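Local coordinates for enoyl-CoA hydratase EchA1 (Mycobacterium marinum, PDB 3QXI), which probably catalyses the reversible hydration of enoyl-CoA thioesters, as enoyl-CoA hydratases of the crotonase superfamily do, at residues E176-A180 with L181-N185; I198-A201 with E202-T205. One frame throughout, in Å; residues are numbered along the deposited sequence.

Contact 1. Residues E176-A180 with L181-N185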
ATOM      1  N   GLU B 176       4.197  -8.708  17.067  1.00 13.60           N
ATOM      2  CA  GLU B 176       5.541  -8.356  16.597  1.00 14.34           C
ATOM      3  C   GLU B 176       5.640  -8.344  15.071  1.00 14.67           C
ATOM      4  O   GLU B 176       6.324  -7.475  14.496  1.00 14.52           O
ATOM      5  CB  GLU B 176       6.602  -9.317  17.169  1.00 15.77           C
ATOM      6  CG  GLU B 176       6.947  -9.138  18.688  1.00 15.85           C
ATOM      7  CD  GLU B 176       7.848 -10.249  19.211  1.00 16.33           C
ATOM      8  OE1 GLU B 176       8.789  -9.971  19.982  1.00 21.08           O
ATOM      9  OE2 GLU B 176       7.626 -11.412  18.847  1.00 18.92           O
ATOM     10  N   ARG B 177       4.966  -9.303  14.422  1.00 14.31           N
ATOM     11  CA  ARG B 177       4.906  -9.328  12.968  1.00 14.93           C
ATOM     12  C   ARG B 177       4.074  -8.155  12.425  1.00 14.85           C
ATOM     13  O   ARG B 177       4.481  -7.504  11.432  1.00 15.00           O
ATOM     14  CB  ARG B 177       4.432 -10.668  12.410  1.00 14.56           C
ATOM     15  CG  ARG B 177       4.780 -10.801  10.931  1.00 17.74           C
ATOM     16  CD  ARG B 177       4.254 -12.107  10.295  1.00 19.84           C
ATOM     17  NE  ARG B 177       4.549 -12.138   8.861  1.00 25.19           N
ATOM     18  CZ  ARG B 177       3.947 -12.939   7.981  1.00 27.02           C
ATOM     19  NH1 ARG B 177       2.986 -13.786   8.372  1.00 24.28           N
ATOM     20  NH2 ARG B 177       4.293 -12.870   6.704  1.00 25.54           N
ATOM     21  N   ALA B 178       2.958  -7.840  13.087  1.00 14.83           N
ATOM     22  CA  ALA B 178       2.169  -6.656  12.696  1.00 14.93           C
ATOM     23  C   ALA B 178       2.946  -5.352  12.934  1.00 15.36           C
ATOM     24  O   ALA B 178       2.703  -4.346  12.280  1.00 15.88           O
ATOM     25  CB  ALA B 178       0.853  -6.612  13.433  1.00 13.89           C
ATOM     26  N   HIS B 179       3.838  -5.345  13.903  1.00 15.35           N
ATOM     27  CA  HIS B 179       4.657  -4.160  14.092  1.00 14.98           C
ATOM     28  C   HIS B 179       5.690  -4.110  12.972  1.00 15.46           C
ATOM     29  O   HIS B 179       5.925  -3.050  12.399  1.00 15.99           O
ATOM     30  CB  HIS B 179       5.327  -4.196  15.454  1.00 15.25           C
ATOM     31  CG  HIS B 179       6.354  -3.135  15.649  1.00 16.23           C
ATOM     32  ND1 HIS B 179       7.706  -3.399  15.651  1.00 17.42           N
ATOM     33  CD2 HIS B 179       6.225  -1.803  15.853  1.00 16.88           C
ATOM     34  CE1 HIS B 179       8.365  -2.273  15.861  1.00 18.99           C
ATOM     35  NE2 HIS B 179       7.489  -1.290  15.974  1.00 17.96           N
ATOM     36  N   ALA B 180       6.287  -5.253  12.634  1.00 15.63           N
ATOM     37  CA  ALA B 180       7.295  -5.278  11.544  1.00 16.50           C
ATOM     38  C   ALA B 180       6.667  -4.846  10.213  1.00 15.87           C
ATOM     39  O   ALA B 180       7.336  -4.283   9.327  1.00 16.01           O
ATOM     40  CB  ALA B 180       7.944  -6.677  11.406  1.00 15.96           C
ATOM     41  N   LEU B 181       5.379  -5.117  10.075  1.00 14.74           N
ATOM     42  CA  LEU B 181       4.699  -4.819   8.832  1.00 14.80           C
ATOM     43  C   LEU B 181       4.104  -3.404   8.847  1.00 15.34           C
ATOM     44  O   LEU B 181       3.577  -2.938   7.813  1.00 16.15           O
ATOM     45  CB  LEU B 181       3.635  -5.877   8.548  1.00 14.12           C
ATOM     46  CG  LEU B 181       4.177  -7.256   8.250  1.00 14.20           C
ATOM     47  CD1 LEU B 181       3.030  -8.225   8.139  1.00 15.29           C
ATOM     48  CD2 LEU B 181       5.089  -7.221   6.959  1.00 13.46           C
ATOM     49  N   GLY B 182       4.171  -2.733  10.005  1.00 14.43           N
ATOM     50  CA  GLY B 182       3.757  -1.339  10.108  1.00 14.30           C
ATOM     51  C   GLY B 182       2.276  -1.129  10.377  1.00 14.30           C
ATOM     52  O   GLY B 182       1.787  -0.005  10.282  1.00 14.07           O
ATOM     53  N   MET B 183       1.572  -2.211  10.693  1.00 13.74           N
ATOM     54  CA  MET B 183       0.210  -2.162  11.198  1.00 14.04           C
ATOM     55  C   MET B 183       0.135  -1.733  12.678  1.00 14.36           C
ATOM     56  O   MET B 183      -0.713  -0.940  13.034  1.00 15.07           O
ATOM     57  CB  MET B 183      -0.455  -3.517  11.010  1.00 12.38           C
ATOM     58  CG  MET B 183      -1.790  -3.646  11.713  1.00 15.79           C
ATOM     59  SD  MET B 183      -2.591  -5.174  11.262  1.00 17.63           S
ATOM     60  CE  MET B 183      -3.681  -5.442  12.668  1.00 18.39           C
ATOM     61  N   VAL B 184       1.033  -2.255  13.520  1.00 15.29           N
ATOM     62  CA  VAL B 184       1.093  -1.917  14.942  1.00 15.69           C
ATOM     63  C   VAL B 184       2.122  -0.799  15.114  1.00 16.04           C
ATOM     64  O   VAL B 184       3.269  -0.944  14.682  1.00 16.34           O
ATOM     65  CB  VAL B 184       1.467  -3.162  15.797  1.00 15.80           C
ATOM     66  CG1 VAL B 184       1.932  -2.770  17.222  1.00 15.53           C
ATOM     67  CG2 VAL B 184       0.307  -4.112  15.840  1.00 15.66           C
ATOM     68  N   ASN B 185       1.730   0.307  15.739  1.00 15.35           N
ATOM     69  CA  ASN B 185       2.623   1.469  15.804  1.00 14.59           C
ATOM     70  C   ASN B 185       3.696   1.300  16.887  1.00 15.33           C
ATOM     71  O   ASN B 185       4.885   1.641  16.691  1.00 14.43           O
ATOM     72  CB  ASN B 185       1.832   2.759  16.050  1.00 15.13           C
ATOM     73  CG  ASN B 185       0.927   3.108  14.909  1.00 14.75           C
ATOM     74  OD1 ASN B 185      -0.202   2.622  14.841  1.00 13.28           O
ATOM     75  ND2 ASN B 185       1.419   3.952  13.981  1.00 13.05           N
TER
HETATM   76  O   HOH W   1       5.418  -0.245  12.835  1.00 15.54           O

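Contact 2. Residues I198-A201 with E202-T205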
ATOM      1  N   ILE B 198      -1.713   5.691  26.300  1.00 18.39           N
ATOM      2  CA  ILE B 198      -1.850   6.991  26.955  1.00 18.63           C
ATOM      3  C   ILE B 198      -0.645   7.882  26.643  1.00 18.67           C
ATOM      4  O   ILE B 198      -0.822   9.041  26.287  1.00 19.35           O
ATOM      5  CB  ILE B 198      -2.073   6.887  28.473  1.00 19.51           C
ATOM      6  CG1 ILE B 198      -3.371   6.105  28.758  1.00 18.65           C
ATOM      7  CG2 ILE B 198      -2.092   8.316  29.092  1.00 19.21           C
ATOM      8  CD1 ILE B 198      -3.615   5.748  30.200  1.00 17.94           C
ATOM      9  N   ALA B 199       0.563   7.353  26.714  1.00 18.04           N
ATOM     10  CA  ALA B 199       1.690   8.196  26.389  1.00 19.27           C
ATOM     11  C   ALA B 199       1.561   8.693  24.952  1.00 19.69           C
ATOM     12  O   ALA B 199       1.728   9.887  24.701  1.00 20.74           O
ATOM     13  CB  ALA B 199       3.023   7.501  26.628  1.00 19.19           C
ATOM     14  N   LEU B 200       1.207   7.804  24.020  1.00 19.79           N
ATOM     15  CA  LEU B 200       1.023   8.224  22.627  1.00 19.79           C
ATOM     16  C   LEU B 200      -0.097   9.256  22.489  1.00 19.54           C
ATOM     17  O   LEU B 200       0.048  10.239  21.773  1.00 19.14           O
ATOM     18  CB  LEU B 200       0.814   7.007  21.683  1.00 19.41           C
ATOM     19  CG  LEU B 200       0.429   7.229  20.217  1.00 19.45           C
ATOM     20  CD1 LEU B 200       1.467   8.137  19.522  1.00 20.41           C
ATOM     21  CD2 LEU B 200       0.207   5.858  19.439  1.00 17.01           C
ATOM     22  N   ALA B 201      -1.203   9.042  23.194  1.00 20.50           N
ATOM     23  CA  ALA B 201      -2.316   9.982  23.156  1.00 21.71           C
ATOM     24  C   ALA B 201      -1.913  11.377  23.669  1.00 23.41           C
ATOM     25  O   ALA B 201      -2.358  12.408  23.140  1.00 22.86           O
ATOM     26  CB  ALA B 201      -3.507   9.443  23.940  1.00 22.20           C
ATOM     27  N   GLU B 202      -1.060  11.405  24.690  1.00 24.90           N
ATOM     28  CA  GLU B 202      -0.607  12.682  25.224  1.00 26.53           C
ATOM     29  C   GLU B 202       0.233  13.491  24.216  1.00 25.79           C
ATOM     30  O   GLU B 202       0.083  14.704  24.139  1.00 26.01           O
ATOM     31  CB  GLU B 202       0.024  12.500  26.621  1.00 27.67           C
ATOM     32  CG  GLU B 202      -1.091  12.603  27.689  1.00 32.39           C
ATOM     33  CD  GLU B 202      -0.780  12.006  29.051  1.00 39.80           C
ATOM     34  OE1 GLU B 202       0.350  11.521  29.292  1.00 43.51           O
ATOM     35  OE2 GLU B 202      -1.701  12.025  29.907  1.00 44.38           O
ATOM     36  N   LYS B 203       1.063  12.820  23.411  1.00 25.05           N
ATOM     37  CA  LYS B 203       1.843  13.507  22.376  1.00 24.38           C
ATOM     38  C   LYS B 203       0.914  14.209  21.380  1.00 23.14           C
ATOM     39  O   LYS B 203       1.153  15.335  20.971  1.00 23.14           O
ATOM     40  CB  LYS B 203       2.771  12.541  21.639  1.00 24.20           C
ATOM     41  CG  LYS B 203       4.016  12.140  22.430  1.00 27.90           C
ATOM     42  CD  LYS B 203       4.524  10.743  22.042  1.00 31.02           C
ATOM     43  CE  LYS B 203       4.849  10.639  20.557  1.00 31.89           C
ATOM     44  NZ  LYS B 203       5.918  11.631  20.239  1.00 35.10           N
ATOM     45  N   ILE B 204      -0.163  13.533  21.024  1.00 22.28           N
ATOM     46  CA  ILE B 204      -1.118  14.029  20.039  1.00 21.01           C
ATOM     47  C   ILE B 204      -1.969  15.146  20.625  1.00 21.65           C
ATOM     48  O   ILE B 204      -2.198  16.153  19.955  1.00 21.44           O
ATOM     49  CB  ILE B 204      -1.984  12.897  19.479  1.00 20.10           C
ATOM     50  CG1 ILE B 204      -1.134  11.985  18.580  1.00 18.54           C
ATOM     51  CG2 ILE B 204      -3.154  13.463  18.694  1.00 18.20           C
ATOM     52  CD1 ILE B 204      -1.782  10.640  18.336  1.00 17.26           C
ATOM     53  N   THR B 205      -2.402  14.949  21.876  1.00 21.43           N
ATOM     54  CA  THR B 205      -3.096  15.943  22.690  1.00 21.85           C
ATOM     55  C   THR B 205      -2.323  17.263  22.927  1.00 22.10           C
ATOM     56  O   THR B 205      -2.938  18.311  23.134  1.00 23.10           O
ATOM     57  CB  THR B 205      -3.518  15.321  24.052  1.00 21.77           C
ATOM     58  OG1 THR B 205      -4.520  14.331  23.816  1.00 22.73           O
ATOM     59  CG2 THR B 205      -4.117  16.365  24.972  1.00 23.25           C
TER

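Contact 1. Residues E176-A180 with L181-N185
Ala178 O takes two backbone N-H groups from the chain that leaves the helix. Val184 N gives it a nearly straight bond of 2.9 Å, with 169° at the hydrogen. This donor stands well above the carbonyl plane. The second bond, from Met183 N, is bent and weak. One residue earlier along the helix, Arg177 O accepts from Leu181 N at 2.9 Å. His179 O also has two donors. Gly182 N reaches it from above the carbonyl plane at 3.0 Å, and a water donates to it as well. The same water donates to Val184 O at 2.9 Å, so it bridges the last helical turn and the loop after the helix. The bonds from Gly182 N to His179 O and from Met183 N to Ala178 O form a Schellman motif ending helix 175-180; the Val184 bond is additional. Gly182 is the first residue to leave helical geometry, with phi 86°, and the chain then leads on to strand 186-188. The CB of Ala178 meets Val184 CG2 at 3.5 Å and also touches Met183 CB. Val184 CG2 lies beside its own backbone N (CG1 is anti to that N, chi1 164°), which turns this methyl to the alanine. The valine rests on Ile127 and Ala129 of strand 126-130. The His179 ring turns its edge to the loop backbone. Its CD2 lies 3.3 Å from Val184 O, near the ring plane, and Asn185 O lies in that plane. Val184 O also receives a CH...O contact from His179 CA. Leu181 CD1 comes within 4.2 Å of Arg177 CG, and Leu181 also packs on Ile158 and Pro159. Asn185 OD1 accepts from Ile127 N, while ND2 bonds to Glu165 and Ala161 of the second subunit.

Contact 2. Residues I198-A201 with E202-T205
The last turns of helix 193-205 bring these residues together by i to i+4 bonding. Glu202 N bonds to Ile198 O at 2.9 Å, and Lys203 N bonds to Ala199 O at 3.3 Å. The bond from Ile204 N to Leu200 O is weak. At the C-terminal end Ala201 O is gripped twice by Thr205. Thr205 N donates to it at 2.8 Å, with 166° at the hydrogen. The hydroxyl OG1 donates as well, at 3.0 Å, from above the carbonyl plane. It can do so because OG1 lies beside its own backbone N (chi1 -67°), facing back along the helix.

Ile198 and Glu202 run side by side. The isoleucine CG2 touches the carboxylate, 3.8 Å from Glu202 OE2. Leu200 CD1 and Ile204 CD1 meet at 4.3 Å, and both side chains pack on Leu126 of strand 126-130. Ile198 and Ala201 lie against strands 25-30 and 62-67. Lys203 bends at its end to a salt bridge with Asp171 of the second subunit, whose Thr169 meets Leu200, Lys203 and Ile204. This is an amphipathic helix laid on a sheet, with exposed Ala199, Glu202 and Lys203 toward its other side.

How the contacts relate
Contact 1 comes first along the chain, at the end of helix 175-180. Strand 186-188 follows, the outermost strand of the six-stranded sheet within this chain, and then helix 193-205, which carries contact 2. The centres lie 19 Å apart and the nearest atoms about 5 Å, so the two do not touch. Both lean on strand 126-130. Contact 1 thus leads the chain into the edge of the sheet within this chain, and contact 2 lies against strands 126-130, 62-67 and 25-30. Both also reach the second subunit, through Asn185 and Lys203, so this part of the crotonase fold contributes to the subunit interface.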